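Local coordinates for protein diaminopimelate decarboxylase (PDB 1TUF) that decarboxylates meso-2,6-diaminopimelate to L-lysine with the help of pyridoxal 5'-phosphate, the last step of lysine biosynthesis in Methanocaldococcus jannaschii, at residues V34-Q39 / V404-K409; E49-W54 / K265-A270; F231-K236 / K279-M284. All blocks are in the same frame, centred on the assembly; numbering follows the deposited sequence.

The three contacts illustrate how one chain assembles a two-domain enzyme from segments distant in sequence. Contact 1 joins the parallel strands 32-36 and 402-407 in the beta domain, near the two ends of the chain. The segments of contacts 2 and 3 lie between them in the sequence and fall within the pyridoxal-binding barrel. Contacts 2 and 3 alternate along the chain, with centres about 21 Å apart, and touch where Trp54 packs on Met284. Contact 3 lies about 43 Å from contact 1, centre to centre, beyond the chain's middle. Helix 37-51 runs from contact 1 to contact 2, centres about 26 Å apart, and carries the chain into the barrel, making the domains continuous there.

Contact 1. Residues V34-Q39 / V404-K409; sequences VMSEEQ and VLTSKK
Backbone hydrogen bonds knit Val34-Ser36 to Val404-Thr406 as parallel strands. Met35 lies between two of them: its N donates to Val404 O (2.8 Å, 177° at the hydrogen), and its O accepts from Thr406 N (2.8 Å). A third, from Glu37 N to Thr406 O at 3.0 Å, carries the pairing into the first turn of helix 37-51.

Apolar contacts line both faces of the sheet. On one, Val34 CG2 meets Val404 CG2 at 3.7 Å, while Val34 CG1, anti to the backbone N (chi1 174°), crosses Thr406 CG2 at about a right angle. On the other, Leu405 CD1 lies beside Met35 CB at 4.0 Å.

Polar groups are satisfied at the strand-helix junction. Ser36 OG caps the helix by accepting from Gln39 N (3.2 Å), and both Ser36 OG and Thr406 OG1 hydrogen-bond Asp17. The Glu37 carboxylate reaches over Leu405 CD2 and Ser407 CB, and its OE1 bonds His432 of the second subunit.

Parallel pairing of strands from near the two chain ends, followed by an N-capped helix, belongs here to the beta domain that accompanies the barrel in class-II decarboxylases.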
loop_
_atom_site.group_PDB
_atom_site.type_symbol
_atom_site.label_atom_id
_atom_site.label_comp_id
_atom_site.label_asym_id
_atom_site.label_seq_id
_atom_site.Cartn_x
_atom_site.Cartn_y
_atom_site.Cartn_z
ATOM N N VAL A 34 1.239 18.820 -3.081
ATOM C CA VAL A 34 1.961 20.085 -3.222
ATOM C C VAL A 34 3.248 19.999 -2.418
ATOM O O VAL A 34 3.207 19.898 -1.196
ATOM C CB VAL A 34 1.144 21.277 -2.698
ATOM C CG1 VAL A 34 2.000 22.545 -2.739
ATOM C CG2 VAL A 34 -0.115 21.454 -3.547
ATOM N N MET A 35 4.381 20.025 -3.113
ATOM C CA MET A 35 5.686 19.959 -2.467
ATOM C C MET A 35 6.321 21.345 -2.459
ATOM O O MET A 35 6.318 22.029 -3.481
ATOM C CB MET A 35 6.603 18.991 -3.216
ATOM C CG MET A 35 6.149 17.549 -3.210
ATOM S SD MET A 35 6.151 16.799 -1.578
ATOM C CE MET A 35 7.900 16.350 -1.383
ATOM N N SER A 36 6.867 21.742 -1.309
ATOM C CA SER A 36 7.512 23.045 -1.131
ATOM C C SER A 36 9.021 22.974 -1.334
ATOM O O SER A 36 9.740 22.403 -0.519
ATOM C CB SER A 36 7.236 23.581 0.279
ATOM O OG SER A 36 7.904 24.813 0.503
ATOM N N GLU A 37 9.505 23.567 -2.414
ATOM C CA GLU A 37 10.933 23.549 -2.689
ATOM C C GLU A 37 11.719 24.150 -1.514
ATOM O O GLU A 37 12.690 23.557 -1.031
ATOM C CB GLU A 37 11.205 24.316 -3.983
ATOM C CG GLU A 37 12.660 24.373 -4.381
ATOM C CD GLU A 37 12.842 24.888 -5.790
ATOM O OE1 GLU A 37 12.515 24.148 -6.741
ATOM O OE2 GLU A 37 13.300 26.041 -5.951
ATOM N N GLU A 38 11.287 25.322 -1.050
ATOM C CA GLU A 38 11.937 25.996 0.073
ATOM C C GLU A 38 11.975 25.147 1.336
ATOM O O GLU A 38 13.019 25.048 1.990
ATOM C CB GLU A 38 11.243 27.333 0.374
ATOM C CG GLU A 38 11.710 28.462 -0.525
ATOM C CD GLU A 38 13.197 28.733 -0.354
ATOM O OE1 GLU A 38 13.821 29.254 -1.303
ATOM O OE2 GLU A 38 13.739 28.422 0.737
ATOM N N GLN A 39 10.851 24.533 1.694
ATOM C CA GLN A 39 10.851 23.708 2.894
ATOM C C GLN A 39 11.933 22.643 2.806
ATOM O O GLN A 39 12.583 22.331 3.799
ATOM C CB GLN A 39 9.494 23.044 3.123
ATOM C CG GLN A 39 9.449 22.222 4.407
ATOM C CD GLN A 39 9.670 23.072 5.654
ATOM O OE1 GLN A 39 8.859 23.944 5.984
ATOM N NE2 GLN A 39 10.780 22.822 6.353
ATOM N N VAL A 404 2.642 18.992 -7.718
ATOM C CA VAL A 404 3.199 20.281 -8.117
ATOM C C VAL A 404 4.276 20.703 -7.113
ATOM O O VAL A 404 4.234 20.323 -5.937
ATOM C CB VAL A 404 2.095 21.390 -8.217
ATOM C CG1 VAL A 404 1.075 21.005 -9.278
ATOM C CG2 VAL A 404 1.416 21.618 -6.867
ATOM N N LEU A 405 5.258 21.455 -7.598
ATOM C CA LEU A 405 6.349 21.956 -6.768
ATOM C C LEU A 405 6.227 23.468 -6.710
ATOM O O LEU A 405 6.230 24.133 -7.751
ATOM C CB LEU A 405 7.709 21.603 -7.378
ATOM C CG LEU A 405 8.944 22.099 -6.609
ATOM C CD1 LEU A 405 9.061 21.315 -5.313
ATOM C CD2 LEU A 405 10.211 21.923 -7.438
ATOM N N THR A 406 6.101 24.011 -5.503
ATOM C CA THR A 406 6.012 25.455 -5.336
ATOM C C THR A 406 7.409 25.991 -4.995
ATOM O O THR A 406 8.001 25.588 -3.997
ATOM C CB THR A 406 5.000 25.857 -4.201
ATOM O OG1 THR A 406 5.330 25.180 -2.980
ATOM C CG2 THR A 406 3.567 25.510 -4.596
ATOM N N SER A 407 7.942 26.869 -5.844
ATOM C CA SER A 407 9.256 27.479 -5.618
ATOM C C SER A 407 9.172 28.967 -5.938
ATOM O O SER A 407 8.146 29.446 -6.423
ATOM C CB SER A 407 10.325 26.835 -6.508
ATOM O OG SER A 407 10.102 27.124 -7.877
ATOM N N LYS A 408 10.249 29.699 -5.675
ATOM C CA LYS A 408 10.251 31.129 -5.960
ATOM C C LYS A 408 10.145 31.297 -7.472
ATOM O O LYS A 408 9.708 32.339 -7.969
ATOM C CB LYS A 408 11.537 31.791 -5.445
ATOM C CG LYS A 408 11.849 31.560 -3.964
ATOM C CD LYS A 408 10.738 32.045 -3.019
ATOM C CE LYS A 408 10.679 33.581 -2.861
ATOM N NZ LYS A 408 10.256 34.348 -4.081
ATOM N N LYS A 409 10.532 30.254 -8.201
ATOM C CA LYS A 409 10.476 30.285 -9.660
ATOM C C LYS A 409 9.030 30.194 -10.140
ATOM O O LYS A 409 8.700 30.616 -11.251
ATOM C CB LYS A 409 11.288 29.125 -10.250
ATOM C CG LYS A 409 12.542 29.534 -11.026
ATOM C CD LYS A 409 13.704 29.920 -10.113
ATOM C CE LYS A 409 15.042 29.995 -10.887
ATOM N NZ LYS A 409 15.122 31.091 -11.906
#

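Contact 2. Residues E49-W54 / K265-A270; sequences EAFKRW and KDLADA
The backbones come close at Ala50 and Lys265, whose CA atoms are 4.9 Å apart, where the C-terminal part of helix 37-51 meets helix 264-276 and the chain then makes a type I turn from Phe51 to Trp54. No hydrogen bond joins the two segments.

Small side chains permit the approach. Ala50 CB rests against Lys265 CA at 3.7 Å and also meets the methyl of Ala268. That same Ala268 methyl lies over the ring of Phe51, with CB 3.6 Å from the ring centroid and only 13° off the normal, a CH-pi contact over the face. At the ring's edge, in its plane, Leu267 CD1 meets Phe51 CZ at 3.4 Å. Phe51 CG is anti to the carbonyl carbon (chi1 -83°), a torsion that carries the ring across to Ala268. Phe62 stacks with the same ring, and Leu287 and Leu289 of strand 286-289 also pack on it.

Charged groups border this apolar patch. Lys265 NZ donates to the syn lone pair of Asp269 OD2 at 2.8 Å, one helical turn along. From the other segment, the extended Arg53 brings NH1 to 3.9 Å from Asp269 OD1, a long salt bridge at the guanidinium edge with the two planes turned 45° apart. Arg53 has a closer ionic partner in Glu57, and its NH2 bonds Asn273.

Asp269 thus lies between two cations, which would probably favour its ionised form. With no hydrogen bond across the segments, the contact rests mainly on apolar packing of Ala50 and Phe51 against Lys265, Leu267 and Ala268, supplemented by this longer ionic link.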
loop_
_atom_site.group_PDB
_atom_site.type_symbol
_atom_site.label_atom_id
_atom_site.label_comp_id
_atom_site.label_asym_id
_atom_site.label_seq_id
_atom_site.Cartn_x
_atom_site.Cartn_y
_atom_site.Cartn_z
ATOM N N GLU A 49 23.964 22.865 8.760
ATOM C CA GLU A 49 24.333 23.851 9.761
ATOM C C GLU A 49 24.561 23.210 11.125
ATOM O O GLU A 49 25.391 23.675 11.906
ATOM C CB GLU A 49 23.231 24.910 9.869
ATOM C CG GLU A 49 23.603 26.141 10.673
ATOM C CD GLU A 49 24.807 26.872 10.090
ATOM O OE1 GLU A 49 24.792 27.180 8.871
ATOM O OE2 GLU A 49 25.767 27.138 10.852
ATOM N N ALA A 50 23.830 22.137 11.408
ATOM C CA ALA A 50 23.951 21.470 12.696
ATOM C C ALA A 50 25.086 20.463 12.771
ATOM O O ALA A 50 25.508 20.076 13.860
ATOM C CB ALA A 50 22.642 20.796 13.054
ATOM N N PHE A 51 25.593 20.044 11.620
ATOM C CA PHE A 51 26.668 19.071 11.608
ATOM C C PHE A 51 28.001 19.616 11.107
ATOM O O PHE A 51 29.007 18.899 11.117
ATOM C CB PHE A 51 26.250 17.865 10.765
ATOM C CG PHE A 51 25.421 16.860 11.512
ATOM C CD1 PHE A 51 26.032 15.794 12.165
ATOM C CD2 PHE A 51 24.035 16.980 11.569
ATOM C CE1 PHE A 51 25.280 14.858 12.865
ATOM C CE2 PHE A 51 23.269 16.050 12.267
ATOM C CZ PHE A 51 23.894 14.985 12.917
ATOM N N LYS A 52 28.012 20.874 10.667
ATOM C CA LYS A 52 29.244 21.485 10.164
ATOM C C LYS A 52 30.358 21.365 11.187
ATOM O O LYS A 52 31.541 21.465 10.860
ATOM C CB LYS A 52 29.028 22.962 9.820
ATOM C CG LYS A 52 28.540 23.205 8.392
ATOM C CD LYS A 52 28.318 24.697 8.125
ATOM C CE LYS A 52 27.772 24.939 6.724
ATOM N NZ LYS A 52 27.429 26.371 6.503
ATOM N N ARG A 53 29.961 21.142 12.431
ATOM C CA ARG A 53 30.902 20.997 13.520
ATOM C C ARG A 53 31.813 19.784 13.323
ATOM O O ARG A 53 32.937 19.753 13.831
ATOM C CB ARG A 53 30.131 20.871 14.833
ATOM C CG ARG A 53 31.004 20.677 16.052
ATOM C CD ARG A 53 30.155 20.418 17.281
ATOM N NE ARG A 53 30.945 19.834 18.356
ATOM C CZ ARG A 53 30.428 19.286 19.449
ATOM N NH1 ARG A 53 29.113 19.247 19.613
ATOM N NH2 ARG A 53 31.229 18.766 20.373
ATOM N N TRP A 54 31.340 18.796 12.571
ATOM C CA TRP A 54 32.118 17.583 12.345
ATOM C C TRP A 54 33.324 17.765 11.417
ATOM O O TRP A 54 34.330 17.068 11.557
ATOM C CB TRP A 54 31.206 16.472 11.807
ATOM C CG TRP A 54 31.904 15.161 11.664
ATOM C CD1 TRP A 54 32.312 14.575 10.507
ATOM C CD2 TRP A 54 32.317 14.293 12.723
ATOM N NE1 TRP A 54 32.956 13.389 10.775
ATOM C CE2 TRP A 54 32.974 13.193 12.130
ATOM C CE3 TRP A 54 32.198 14.336 14.117
ATOM C CZ2 TRP A 54 33.510 12.142 12.883
ATOM C CZ3 TRP A 54 32.728 13.295 14.865
ATOM C CH2 TRP A 54 33.378 12.210 14.244
ATOM N N LYS A 265 19.732 19.765 15.287
ATOM C CA LYS A 265 20.755 20.282 16.191
ATOM C C LYS A 265 20.933 19.329 17.371
ATOM O O LYS A 265 22.039 18.867 17.650
ATOM C CB LYS A 265 20.350 21.673 16.694
ATOM C CG LYS A 265 21.363 22.366 17.602
ATOM C CD LYS A 265 22.688 22.638 16.892
ATOM C CE LYS A 265 23.617 23.466 17.777
ATOM N NZ LYS A 265 23.794 22.856 19.136
ATOM N N ASP A 266 19.835 19.027 18.057
ATOM C CA ASP A 266 19.885 18.125 19.197
ATOM C C ASP A 266 20.512 16.785 18.802
ATOM O O ASP A 266 21.294 16.209 19.558
ATOM C CB ASP A 266 18.475 17.894 19.749
ATOM C CG ASP A 266 17.747 19.190 20.061
ATOM O OD1 ASP A 266 18.257 19.985 20.877
ATOM O OD2 ASP A 266 16.655 19.415 19.493
ATOM N N LEU A 267 20.171 16.296 17.613
ATOM C CA LEU A 267 20.690 15.017 17.128
ATOM C C LEU A 267 22.182 15.123 16.829
ATOM O O LEU A 267 22.946 14.181 17.062
ATOM C CB LEU A 267 19.912 14.592 15.870
ATOM C CG LEU A 267 20.097 13.209 15.227
ATOM C CD1 LEU A 267 21.345 13.183 14.381
ATOM C CD2 LEU A 267 20.141 12.133 16.293
ATOM N N ALA A 268 22.595 16.278 16.318
ATOM C CA ALA A 268 23.999 16.504 15.994
ATOM C C ALA A 268 24.856 16.486 17.257
ATOM O O ALA A 268 25.866 15.783 17.328
ATOM C CB ALA A 268 24.158 17.832 15.276
ATOM N N ASP A 269 24.447 17.260 18.254
ATOM C CA ASP A 269 25.191 17.318 19.497
ATOM C C ASP A 269 25.317 15.940 20.111
ATOM O O ASP A 269 26.407 15.531 20.518
ATOM C CB ASP A 269 24.512 18.266 20.481
ATOM C CG ASP A 269 24.397 19.665 19.938
ATOM O OD1 ASP A 269 25.336 20.104 19.237
ATOM O OD2 ASP A 269 23.376 20.333 20.208
ATOM N N ALA A 270 24.204 15.214 20.167
ATOM C CA ALA A 270 24.208 13.871 20.739
ATOM C C ALA A 270 25.193 12.942 20.042
ATOM O O ALA A 270 25.983 12.261 20.696
ATOM C CB ALA A 270 22.811 13.276 20.683
#

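Contact 3. Residues F231-K236 / K279-M284; sequences FVVELK and KDKVEM
Val233 and Val282 are the pair with the nearest CA atoms, 6.1 Å apart, where the C-terminal end of helix 218-236 faces the loop between helix 264-276 and strand 286-289; no hydrogen bond crosses between the segments. Within the helix, Leu235 N and Lys236 N bond back to Phe231 O and Val232 O. Lys279-Lys281 have helical backbone angles without the regular bonds, before Val282 turns to an extended conformation.

The side chain of Val282 points at the helix and lies against Val232, Val233 and Lys236. The CG1 branch, anti to the carbonyl carbon (chi1 -61°), does most of the touching. It lies 3.7 Å from Val233 CA and 3.5 Å from Lys236 CG. Lys236 and Val282 run past one another in opposite directions, so the methylene part of the lysine covers the valine methyl. The second branch, CG2, meets Val232 CG1 at 3.9 Å, the two side chains crossing at a slant.

Val233 also serves the neighbouring residue, with its CG1 3.8 Å from Lys281 CB. On the loop itself, Lys281 N donates to Asp280 OD1 at 2.7 Å; the carboxylate is met on its anti side, 20° out of plane, and the bond ties the carboxylate back to the backbone next to it. Glu283 forms a salt bridge with Lys60, while Ile242 packs on Val232 and Leu235 from the side of the loop that follows the helix.

Far from the annotated sites, the contact joins an outer helix of the pyridoxal-binding barrel to the loop that leads into strand 286-289, an alpha-to-beta connection of the kind found throughout TIM-barrel folds.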
loop_
_atom_site.group_PDB
_atom_site.type_symbol
_atom_site.label_atom_id
_atom_site.label_comp_id
_atom_site.label_asym_id
_atom_site.label_seq_id
_atom_site.Cartn_x
_atom_site.Cartn_y
_atom_site.Cartn_z
ATOM N N PHE A 231 32.208 -0.963 18.488
ATOM C CA PHE A 231 32.584 -2.008 17.538
ATOM C C PHE A 231 33.778 -1.563 16.683
ATOM O O PHE A 231 34.611 -2.383 16.278
ATOM C CB PHE A 231 31.388 -2.356 16.641
ATOM C CG PHE A 231 31.651 -3.485 15.685
ATOM C CD1 PHE A 231 31.927 -4.765 16.156
ATOM C CD2 PHE A 231 31.630 -3.265 14.310
ATOM C CE1 PHE A 231 32.179 -5.809 15.272
ATOM C CE2 PHE A 231 31.880 -4.302 13.418
ATOM C CZ PHE A 231 32.156 -5.577 13.899
ATOM N N VAL A 232 33.858 -0.262 16.422
ATOM C CA VAL A 232 34.945 0.293 15.629
ATOM C C VAL A 232 36.279 0.126 16.348
ATOM O O VAL A 232 37.299 -0.163 15.705
ATOM C CB VAL A 232 34.726 1.797 15.335
ATOM C CG1 VAL A 232 35.881 2.341 14.489
ATOM C CG2 VAL A 232 33.400 1.994 14.614
ATOM N N VAL A 233 36.282 0.313 17.672
ATOM C CA VAL A 233 37.523 0.151 18.440
ATOM C C VAL A 233 37.867 -1.328 18.437
ATOM O O VAL A 233 39.033 -1.708 18.318
ATOM C CB VAL A 233 37.412 0.657 19.925
ATOM C CG1 VAL A 233 36.788 2.045 19.969
ATOM C CG2 VAL A 233 36.626 -0.313 20.776
ATOM N N GLU A 234 36.837 -2.162 18.540
ATOM C CA GLU A 234 37.030 -3.603 18.530
ATOM C C GLU A 234 37.663 -4.013 17.198
ATOM O O GLU A 234 38.437 -4.970 17.137
ATOM C CB GLU A 234 35.686 -4.306 18.733
ATOM C CG GLU A 234 35.750 -5.818 18.672
ATOM C CD GLU A 234 34.408 -6.460 18.973
ATOM O OE1 GLU A 234 34.310 -7.707 18.899
ATOM O OE2 GLU A 234 33.451 -5.716 19.289
ATOM N N LEU A 235 37.337 -3.283 16.132
ATOM C CA LEU A 235 37.907 -3.566 14.814
ATOM C C LEU A 235 39.362 -3.109 14.784
ATOM O O LEU A 235 40.231 -3.801 14.257
ATOM C CB LEU A 235 37.132 -2.829 13.717
ATOM C CG LEU A 235 35.717 -3.313 13.410
ATOM C CD1 LEU A 235 35.063 -2.367 12.412
ATOM C CD2 LEU A 235 35.769 -4.726 12.859
ATOM N N LYS A 236 39.615 -1.929 15.346
ATOM C CA LYS A 236 40.960 -1.370 15.394
ATOM C C LYS A 236 41.875 -2.350 16.109
ATOM O O LYS A 236 42.987 -2.611 15.657
ATOM C CB LYS A 236 40.958 -0.029 16.135
ATOM C CG LYS A 236 41.840 1.042 15.495
ATOM C CD LYS A 236 43.298 0.615 15.413
ATOM C CE LYS A 236 44.128 1.614 14.611
ATOM N NZ LYS A 236 43.931 3.016 15.095
ATOM N N LYS A 279 37.847 9.844 20.096
ATOM C CA LYS A 279 38.871 10.571 19.358
ATOM C C LYS A 279 40.247 9.938 19.538
ATOM O O LYS A 279 41.121 10.067 18.685
ATOM C CB LYS A 279 38.905 12.031 19.823
ATOM C CG LYS A 279 39.825 12.926 19.013
ATOM C CD LYS A 279 39.701 14.375 19.450
ATOM C CE LYS A 279 40.607 15.275 18.622
ATOM N NZ LYS A 279 40.516 16.705 19.046
ATOM N N ASP A 280 40.430 9.235 20.647
ATOM C CA ASP A 280 41.709 8.604 20.943
ATOM C C ASP A 280 41.885 7.194 20.410
ATOM O O ASP A 280 42.832 6.917 19.674
ATOM C CB ASP A 280 41.930 8.592 22.454
ATOM C CG ASP A 280 40.641 8.371 23.227
ATOM O OD1 ASP A 280 40.036 7.278 23.103
ATOM O OD2 ASP A 280 40.231 9.305 23.954
ATOM N N LYS A 281 40.976 6.306 20.802
ATOM C CA LYS A 281 41.025 4.907 20.399
ATOM C C LYS A 281 41.136 4.703 18.888
ATOM O O LYS A 281 41.958 3.905 18.424
ATOM C CB LYS A 281 39.791 4.176 20.934
ATOM C CG LYS A 281 39.568 4.334 22.434
ATOM C CD LYS A 281 39.505 2.986 23.155
ATOM C CE LYS A 281 40.876 2.315 23.234
ATOM N NZ LYS A 281 41.458 1.994 21.901
ATOM N N VAL A 282 40.311 5.418 18.122
ATOM C CA VAL A 282 40.320 5.293 16.661
ATOM C C VAL A 282 40.248 6.628 15.923
ATOM O O VAL A 282 39.736 7.617 16.445
ATOM C CB VAL A 282 39.138 4.415 16.152
ATOM C CG1 VAL A 282 39.234 3.012 16.726
ATOM C CG2 VAL A 282 37.811 5.051 16.525
ATOM N N GLU A 283 40.771 6.637 14.702
ATOM C CA GLU A 283 40.772 7.825 13.854
ATOM C C GLU A 283 39.333 8.239 13.558
ATOM O O GLU A 283 38.511 7.396 13.204
ATOM C CB GLU A 283 41.475 7.511 12.538
ATOM C CG GLU A 283 41.622 8.699 11.617
ATOM C CD GLU A 283 42.121 8.301 10.243
ATOM O OE1 GLU A 283 42.904 7.326 10.159
ATOM O OE2 GLU A 283 41.739 8.967 9.252
ATOM N N MET A 284 39.026 9.524 13.699
ATOM C CA MET A 284 37.675 9.999 13.429
ATOM C C MET A 284 37.348 9.887 11.945
ATOM O O MET A 284 37.880 10.629 11.124
ATOM C CB MET A 284 37.517 11.445 13.884
ATOM C CG MET A 284 37.570 11.602 15.384
ATOM S SD MET A 284 36.219 10.717 16.191
ATOM C CE MET A 284 36.996 9.142 16.506
#